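PDB 5DN7: protein FAM179B from Mus musculus, which binds microtubules and promotes their polymerization through TOG domains, of which this chain is the second, and takes part in ciliogenesis and in regulating cilium length. Local coordinates for residues 89-92 with 93-97; 130-133 with 134-137; 122-125 with 126-129. All blocks are in the same frame, centred on the assembly; numbering follows the deposited sequence.

Interaction 1. Residues 89-92 with 93-97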
loop_
_atom_site.group_PDB
_atom_site.type_symbol
_atom_site.label_atom_id
_atom_site.label_comp_id
_atom_site.label_asym_id
_atom_site.label_seq_id
_atom_site.Cartn_x
_atom_site.Cartn_y
_atom_site.Cartn_z
ATOM N N VAL A 89 9.870 9.662 -7.961
ATOM C CA VAL A 89 9.767 9.508 -9.412
ATOM C C VAL A 89 8.591 8.597 -9.817
ATOM O O VAL A 89 7.845 8.895 -10.735
ATOM C CB VAL A 89 11.072 8.961 -9.987
ATOM C CG1 VAL A 89 10.855 8.450 -11.408
ATOM C CG2 VAL A 89 12.144 10.052 -9.939
ATOM N N LEU A 90 8.436 7.492 -9.111
ATOM C CA LEU A 90 7.376 6.530 -9.353
ATOM C C LEU A 90 6.002 7.145 -9.102
ATOM O O LEU A 90 5.075 6.933 -9.872
ATOM C CB LEU A 90 7.585 5.296 -8.471
ATOM C CG LEU A 90 6.587 4.152 -8.636
ATOM C CD1 LEU A 90 6.574 3.705 -10.079
ATOM C CD2 LEU A 90 6.912 2.985 -7.692
ATOM N N HIS A 91 5.877 7.912 -8.026
ATOM C CA HIS A 91 4.640 8.621 -7.734
ATOM C C HIS A 91 4.286 9.565 -8.870
ATOM O O HIS A 91 3.132 9.603 -9.326
ATOM C CB HIS A 91 4.740 9.424 -6.434
ATOM C CG HIS A 91 3.494 10.193 -6.115
ATOM N ND1 HIS A 91 3.507 11.439 -5.527
ATOM C CD2 HIS A 91 2.187 9.884 -6.308
ATOM C CE1 HIS A 91 2.266 11.866 -5.377
ATOM N NE2 HIS A 91 1.448 10.939 -5.847
ATOM N N LEU A 92 5.280 10.343 -9.304
ATOM C CA LEU A 92 5.040 11.303 -10.373
ATOM C C LEU A 92 4.626 10.572 -11.656
ATOM O O LEU A 92 3.691 10.977 -12.343
ATOM C CB LEU A 92 6.278 12.165 -10.614
ATOM C CG LEU A 92 6.176 13.171 -11.758
ATOM C CD1 LEU A 92 4.940 14.037 -11.594
ATOM C CD2 LEU A 92 7.423 14.048 -11.762
ATOM N N LEU A 93 5.309 9.474 -11.954
ATOM C CA LEU A 93 4.992 8.673 -13.131
ATOM C C LEU A 93 3.542 8.213 -13.074
ATOM O O LEU A 93 2.801 8.369 -14.036
ATOM C CB LEU A 93 5.929 7.466 -13.248
ATOM C CG LEU A 93 5.567 6.429 -14.328
ATOM C CD1 LEU A 93 5.653 7.005 -15.749
ATOM C CD2 LEU A 93 6.412 5.167 -14.204
ATOM N N VAL A 94 3.155 7.656 -11.930
ATOM C CA VAL A 94 1.782 7.230 -11.707
ATOM C C VAL A 94 0.833 8.387 -11.981
ATOM O O VAL A 94 -0.189 8.218 -12.644
ATOM C CB VAL A 94 1.572 6.731 -10.265
ATOM C CG1 VAL A 94 0.087 6.662 -9.940
ATOM C CG2 VAL A 94 2.230 5.373 -10.073
ATOM N N ILE A 95 1.150 9.551 -11.461
ATOM C CA ILE A 95 0.373 10.731 -11.730
ATOM C C ILE A 95 0.220 11.008 -13.228
ATOM O O ILE A 95 -0.864 11.176 -13.698
ATOM C CB ILE A 95 0.943 11.985 -11.058
ATOM C CG1 ILE A 95 0.900 11.898 -9.547
ATOM C CG2 ILE A 95 0.182 13.200 -11.511
ATOM C CD1 ILE A 95 -0.312 11.214 -9.021
ATOM N N ARG A 96 1.322 11.062 -13.948
ATOM C CA ARG A 96 1.307 11.359 -15.357
ATOM C C ARG A 96 0.537 10.300 -16.150
ATOM O O ARG A 96 -0.111 10.595 -17.122
ATOM C CB ARG A 96 2.719 11.497 -15.902
ATOM C CG ARG A 96 3.614 12.502 -15.212
ATOM C CD ARG A 96 3.146 13.926 -15.349
ATOM N NE ARG A 96 3.294 14.428 -16.693
ATOM C CZ ARG A 96 2.723 15.530 -17.148
ATOM N NH1 ARG A 96 1.976 16.275 -16.367
ATOM N NH2 ARG A 96 2.913 15.894 -18.389
ATOM N N LEU A 97 0.607 9.072 -15.697
ATOM C CA LEU A 97 -0.026 7.972 -16.372
ATOM C C LEU A 97 -1.527 8.040 -16.432
ATOM O O LEU A 97 -2.093 7.765 -17.443
ATOM C CB LEU A 97 0.392 6.647 -15.771
ATOM C CG LEU A 97 1.762 6.109 -16.141
ATOM C CD1 LEU A 97 2.067 4.825 -15.418
ATOM C CD2 LEU A 97 1.867 5.919 -17.617
#

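Interaction 2. Residues 130-133 with 134-137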
loop_
_atom_site.group_PDB
_atom_site.type_symbol
_atom_site.label_atom_id
_atom_site.label_comp_id
_atom_site.label_asym_id
_atom_site.label_seq_id
_atom_site.Cartn_x
_atom_site.Cartn_y
_atom_site.Cartn_z
ATOM N N ILE A 130 1.396 6.808 -3.348
ATOM C CA ILE A 130 1.214 5.896 -4.479
ATOM C C ILE A 130 -0.041 5.020 -4.338
ATOM O O ILE A 130 -0.882 4.987 -5.243
ATOM C CB ILE A 130 2.445 5.009 -4.688
ATOM C CG1 ILE A 130 3.608 5.869 -5.169
ATOM C CG2 ILE A 130 2.165 3.974 -5.749
ATOM C CD1 ILE A 130 4.959 5.313 -4.831
ATOM N N PHE A 131 -0.184 4.318 -3.215
ATOM C CA PHE A 131 -1.336 3.432 -3.049
ATOM C C PHE A 131 -2.688 4.178 -3.126
ATOM O O PHE A 131 -3.649 3.631 -3.667
ATOM C CB PHE A 131 -1.241 2.649 -1.728
ATOM C CG PHE A 131 -0.330 1.447 -1.794
ATOM C CD1 PHE A 131 -0.656 0.361 -2.587
ATOM C CD2 PHE A 131 0.856 1.407 -1.065
ATOM C CE1 PHE A 131 0.180 -0.743 -2.660
ATOM C CE2 PHE A 131 1.693 0.294 -1.127
ATOM C CZ PHE A 131 1.352 -0.784 -1.935
ATOM N N LEU A 132 -2.763 5.403 -2.590
ATOM C CA LEU A 132 -4.011 6.144 -2.661
ATOM C C LEU A 132 -4.311 6.554 -4.092
ATOM O O LEU A 132 -5.480 6.503 -4.526
ATOM C CB LEU A 132 -3.986 7.377 -1.751
ATOM C CG LEU A 132 -4.145 7.007 -0.269
ATOM C CD1 LEU A 132 -3.703 8.140 0.677
ATOM C CD2 LEU A 132 -5.580 6.577 -0.001
ATOM N N LYS A 133 -3.276 6.950 -4.837
ATOM C CA LYS A 133 -3.494 7.239 -6.257
ATOM C C LYS A 133 -4.028 5.989 -7.003
ATOM O O LYS A 133 -5.022 6.063 -7.758
ATOM C CB LYS A 133 -2.204 7.744 -6.907
ATOM C CG LYS A 133 -2.421 8.396 -8.260
ATOM C CD LYS A 133 -3.357 9.601 -8.119
ATOM C CE LYS A 133 -3.608 10.317 -9.434
ATOM N NZ LYS A 133 -4.033 11.740 -9.156
ATOM N N LEU A 134 -3.372 4.848 -6.767
ATOM C CA LEU A 134 -3.796 3.592 -7.370
ATOM C C LEU A 134 -5.265 3.324 -7.072
ATOM O O LEU A 134 -6.032 3.024 -7.975
ATOM C CB LEU A 134 -2.953 2.412 -6.883
ATOM C CG LEU A 134 -1.490 2.305 -7.333
ATOM C CD1 LEU A 134 -0.880 1.009 -6.810
ATOM C CD2 LEU A 134 -1.337 2.405 -8.846
ATOM N N MET A 135 -5.653 3.442 -5.806
ATOM C CA MET A 135 -7.046 3.191 -5.446
ATOM C C MET A 135 -7.998 4.148 -6.131
ATOM O O MET A 135 -9.111 3.770 -6.492
ATOM C CB MET A 135 -7.249 3.294 -3.947
ATOM C CG MET A 135 -6.585 2.195 -3.200
ATOM S SD MET A 135 -6.689 2.500 -1.455
ATOM C CE MET A 135 -5.701 1.096 -0.970
ATOM N N LYS A 136 -7.566 5.396 -6.265
ATOM C CA LYS A 136 -8.369 6.393 -6.945
ATOM C C LYS A 136 -8.593 6.010 -8.408
ATOM O O LYS A 136 -9.668 6.232 -8.952
ATOM C CB LYS A 136 -7.699 7.758 -6.868
ATOM C CG LYS A 136 -8.555 8.889 -7.434
ATOM C CD LYS A 136 -7.700 10.006 -8.025
ATOM C CE LYS A 136 -6.580 10.410 -7.075
ATOM N NZ LYS A 136 -7.062 10.734 -5.697
ATOM N N GLU A 137 -7.580 5.419 -9.036
ATOM C CA GLU A 137 -7.628 5.163 -10.474
ATOM C C GLU A 137 -8.315 3.841 -10.851
ATOM O O GLU A 137 -9.100 3.804 -11.798
ATOM C CB GLU A 137 -6.209 5.205 -11.061
ATOM C CG GLU A 137 -5.603 6.610 -11.099
ATOM C CD GLU A 137 -6.426 7.574 -11.963
ATOM O OE1 GLU A 137 -6.725 8.698 -11.490
ATOM O OE2 GLU A 137 -6.783 7.200 -13.110
#

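Interaction 3. Residues 122-125 with 126-129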
loop_
_atom_site.group_PDB
_atom_site.type_symbol
_atom_site.label_atom_id
_atom_site.label_comp_id
_atom_site.label_asym_id
_atom_site.label_seq_id
_atom_site.Cartn_x
_atom_site.Cartn_y
_atom_site.Cartn_z
ATOM N N VAL A 122 9.648 9.123 5.722
ATOM C CA VAL A 122 9.656 9.748 4.377
ATOM C C VAL A 122 9.231 8.730 3.281
ATOM O O VAL A 122 8.431 9.022 2.339
ATOM C CB VAL A 122 11.049 10.371 4.032
ATOM C CG1 VAL A 122 11.238 11.725 4.736
ATOM C CG2 VAL A 122 12.166 9.425 4.369
ATOM N N ILE A 123 9.720 7.507 3.464
ATOM C CA ILE A 123 9.360 6.398 2.609
ATOM C C ILE A 123 7.853 6.158 2.649
ATOM O O ILE A 123 7.201 6.195 1.615
ATOM C CB ILE A 123 10.125 5.127 3.012
ATOM C CG1 ILE A 123 11.614 5.332 2.751
ATOM C CG2 ILE A 123 9.613 3.912 2.260
ATOM C CD1 ILE A 123 11.902 5.974 1.425
ATOM N N LYS A 124 7.316 5.938 3.846
ATOM C CA LYS A 124 5.886 5.732 4.044
ATOM C C LYS A 124 5.027 6.871 3.451
ATOM O O LYS A 124 3.963 6.610 2.878
ATOM C CB LYS A 124 5.584 5.561 5.533
ATOM C CG LYS A 124 4.110 5.384 5.824
ATOM C CD LYS A 124 3.860 4.980 7.271
ATOM C CE LYS A 124 2.374 5.130 7.596
ATOM N NZ LYS A 124 2.066 5.089 9.078
ATOM N N GLN A 125 5.492 8.115 3.554
ATOM C CA GLN A 125 4.816 9.233 2.887
ATOM C C GLN A 125 4.656 8.933 1.394
ATOM O O GLN A 125 3.539 9.001 0.825
ATOM C CB GLN A 125 5.587 10.544 3.051
ATOM C CG GLN A 125 5.301 11.298 4.322
ATOM C CD GLN A 125 6.222 12.496 4.504
ATOM O OE1 GLN A 125 7.133 12.725 3.698
ATOM N NE2 GLN A 125 6.010 13.251 5.582
ATOM N N GLU A 126 5.782 8.596 0.764
ATOM C CA GLU A 126 5.687 8.355 -0.674
ATOM C C GLU A 126 4.858 7.112 -1.042
ATOM O O GLU A 126 4.038 7.164 -1.981
ATOM C CB GLU A 126 7.082 8.265 -1.289
ATOM C CG GLU A 126 7.865 9.563 -1.115
ATOM C CD GLU A 126 7.143 10.761 -1.719
ATOM O OE1 GLU A 126 6.456 10.596 -2.753
ATOM O OE2 GLU A 126 7.254 11.878 -1.162
ATOM N N TYR A 127 5.015 6.002 -0.325
ATOM C CA TYR A 127 4.249 4.854 -0.798
ATOM C C TYR A 127 2.757 4.982 -0.461
ATOM O O TYR A 127 1.919 4.446 -1.192
ATOM C CB TYR A 127 4.831 3.515 -0.314
ATOM C CG TYR A 127 4.803 3.144 1.149
ATOM C CD1 TYR A 127 3.604 2.952 1.836
ATOM C CD2 TYR A 127 6.000 2.868 1.820
ATOM C CE1 TYR A 127 3.603 2.557 3.173
ATOM C CE2 TYR A 127 6.010 2.473 3.144
ATOM C CZ TYR A 127 4.817 2.316 3.816
ATOM O OH TYR A 127 4.851 1.923 5.134
ATOM N N MET A 128 2.411 5.711 0.592
ATOM C CA MET A 128 0.995 5.970 0.854
ATOM C C MET A 128 0.401 6.838 -0.266
ATOM O O MET A 128 -0.751 6.586 -0.736
ATOM C CB MET A 128 0.785 6.642 2.217
ATOM C CG MET A 128 0.958 5.726 3.442
ATOM S SD MET A 128 0.108 4.118 3.299
ATOM C CE MET A 128 -1.589 4.603 2.919
ATOM N N LYS A 129 1.169 7.843 -0.705
ATOM C CA LYS A 129 0.713 8.609 -1.882
ATOM C C LYS A 129 0.434 7.690 -3.068
ATOM O O LYS A 129 -0.650 7.751 -3.709
ATOM C CB LYS A 129 1.741 9.667 -2.293
ATOM C CG LYS A 129 1.813 10.881 -1.368
ATOM C CD LYS A 129 3.079 11.673 -1.681
ATOM C CE LYS A 129 3.209 12.888 -0.799
ATOM N NZ LYS A 129 4.626 13.352 -0.819
HETATM O O HOH W 1 8.439 12.060 1.282
#

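Interaction 1. Residues 89-92 with 93-97
His91 O accepts the amide hydrogen of Ile95, with N and O 2.9 Å apart and an N-H...O angle of 164°. It is one of four successive i to i+4 bonds that keep the last turns of helix 80-97 regular: Leu93 N to Val89 O, Val94 N to Leu90 O and Arg96 N to Leu92 O are the others. Over this backbone bond, the side chains of the same two residues meet. Ile95 lays CG1 over one face of the His91 imidazole, a CH-pi contact with CG1 4.2 Å from the ring centroid and 27° off its normal. The terminal methyl comes nearest to the ring at its distal nitrogen, Ile95 CD1 lying 3.6 Å from His91 NE2. The His91 ring can meet this branch because CG is anti to the backbone N (chi1 179°), which swings it along the helix toward Ile95. Replacing the imidazole with an alanine's methyl is likely to leave the CG1-CD1 branch of Ile95 without the flat surface it rests on and open a gap toward Lys129 and Ile130 of helix 121-138, both of which the imidazole also touches. One residue further on, Leu92 and Arg96 run side by side, pointing the same way, with Leu92 CD1 4.1 Å from Arg96 CG. The guanidinium end reaches the loop after helix 40-52, where Arg96 NE is hydrogen-bonded to Phe54 O. In this HEAT-repeat helix, side-chain contacts between these two turns are therefore apolar or CH-pi, and the direct polar bonds between them are backbone ones.

Interaction 2. Residues 130-133 with 134-137
Lys133 and Lys136 cross obliquely on the more exposed side of helix 121-138, and their aliphatic chains make the tightest side-chain contact here, with Lys133 CD 3.5 Å from Lys136 CE. Lys136 reaches back because its chain bends twice near its end. The ammonium groups stay apart, NZ of Lys133 lying 4.7 Å from NZ of Lys136. Glu137 OE1 is equally distant from Lys133 NZ, too far for a salt bridge, although its charge would probably ease the repulsion between the lysines. Lys133 and Glu137 run alongside each other and point the same way. On the buried side, Leu134 sets CG 4.3 Å from Ile130 CG2, and its CD1 meets Phe131 CD1 at the same separation. Beneath these side chains, backbone bonds fix the spacing: Leu134 N to Ile130 O is nearly straight at 171°, whereas Glu137 N to Lys133 O is bent to 137° close to the helix end. This segment of the TOG solenoid is flanked by several helices: Ile130 and Lys133 lean on helix 80-97, Leu134 packs on helices 105-114 and 140-148, and Met135 reaches Ile165 and Ser169 of helix 156-172.

Interaction 3. Residues 122-125 with 126-129
Within a HEAT repeat of the TOG solenoid, the first half of helix 121-138 folds a tyrosine back over its own preceding turn. Tyr127 CG stands between the backbone N and the carbonyl carbon (chi1 67°), a crowded position that lays the ring against Lys124. One face of the ring receives Lys124 CA in a CH-pi contact, 3.6 Å from the centroid and 19° off the normal. The aliphatic part of Lys124 then continues across toward the hydroxyl end, its CG 3.6 Å from Tyr127 OH. Ile123 crosses the tyrosine at about a right angle and brings CG2 to 3.8 Å from Tyr127 CD2. The hydroxyl is held by a hydrogen bond to Glu161 on helix 156-172, which ties the ring to the next repeat, while Lys124 makes a cation-pi contact with Phe258.

Around the helix from this ring lies a polar group. Its i to i+3 salt bridge brings the extended chain of Lys129 back to Glu126, NZ meeting OE2 from above the carboxylate plane. Gln125 uses its amide nitrogen to reach Gln256, leaving OE1 for a water that also lies at Glu126 OE2. Glu126 OE2 is thus contacted by two partners, Lys129 NZ at 3.0 Å and that same water, whose oxygen lies 2.7 Å from OE2 and 2.8 Å from Gln125 OE1.

Interactions 2 and 3 follow each other directly along helix 121-138, their centres about 12 Å apart, and are joined by the continuous helix backbone. Interaction 1 lies on helix 80-97 of the preceding HEAT repeat and packs against both. It meets interaction 2 closely: Ile95 CD1 is 3.4 Å from Lys133 CE, and Val94 CG1 is 3.5 Å from Lys133 CG. Toward interaction 3 the imidazole makes the link, with His91 NE2 3.8 Å from Lys129 CB. His91 therefore faces residues of both contacts on the neighbouring helix. Tyr127, Met128 and Met135 turn instead to helix 156-172, so helix 121-138 stands between both neighbouring repeats of the microtubule-binding TOG solenoid.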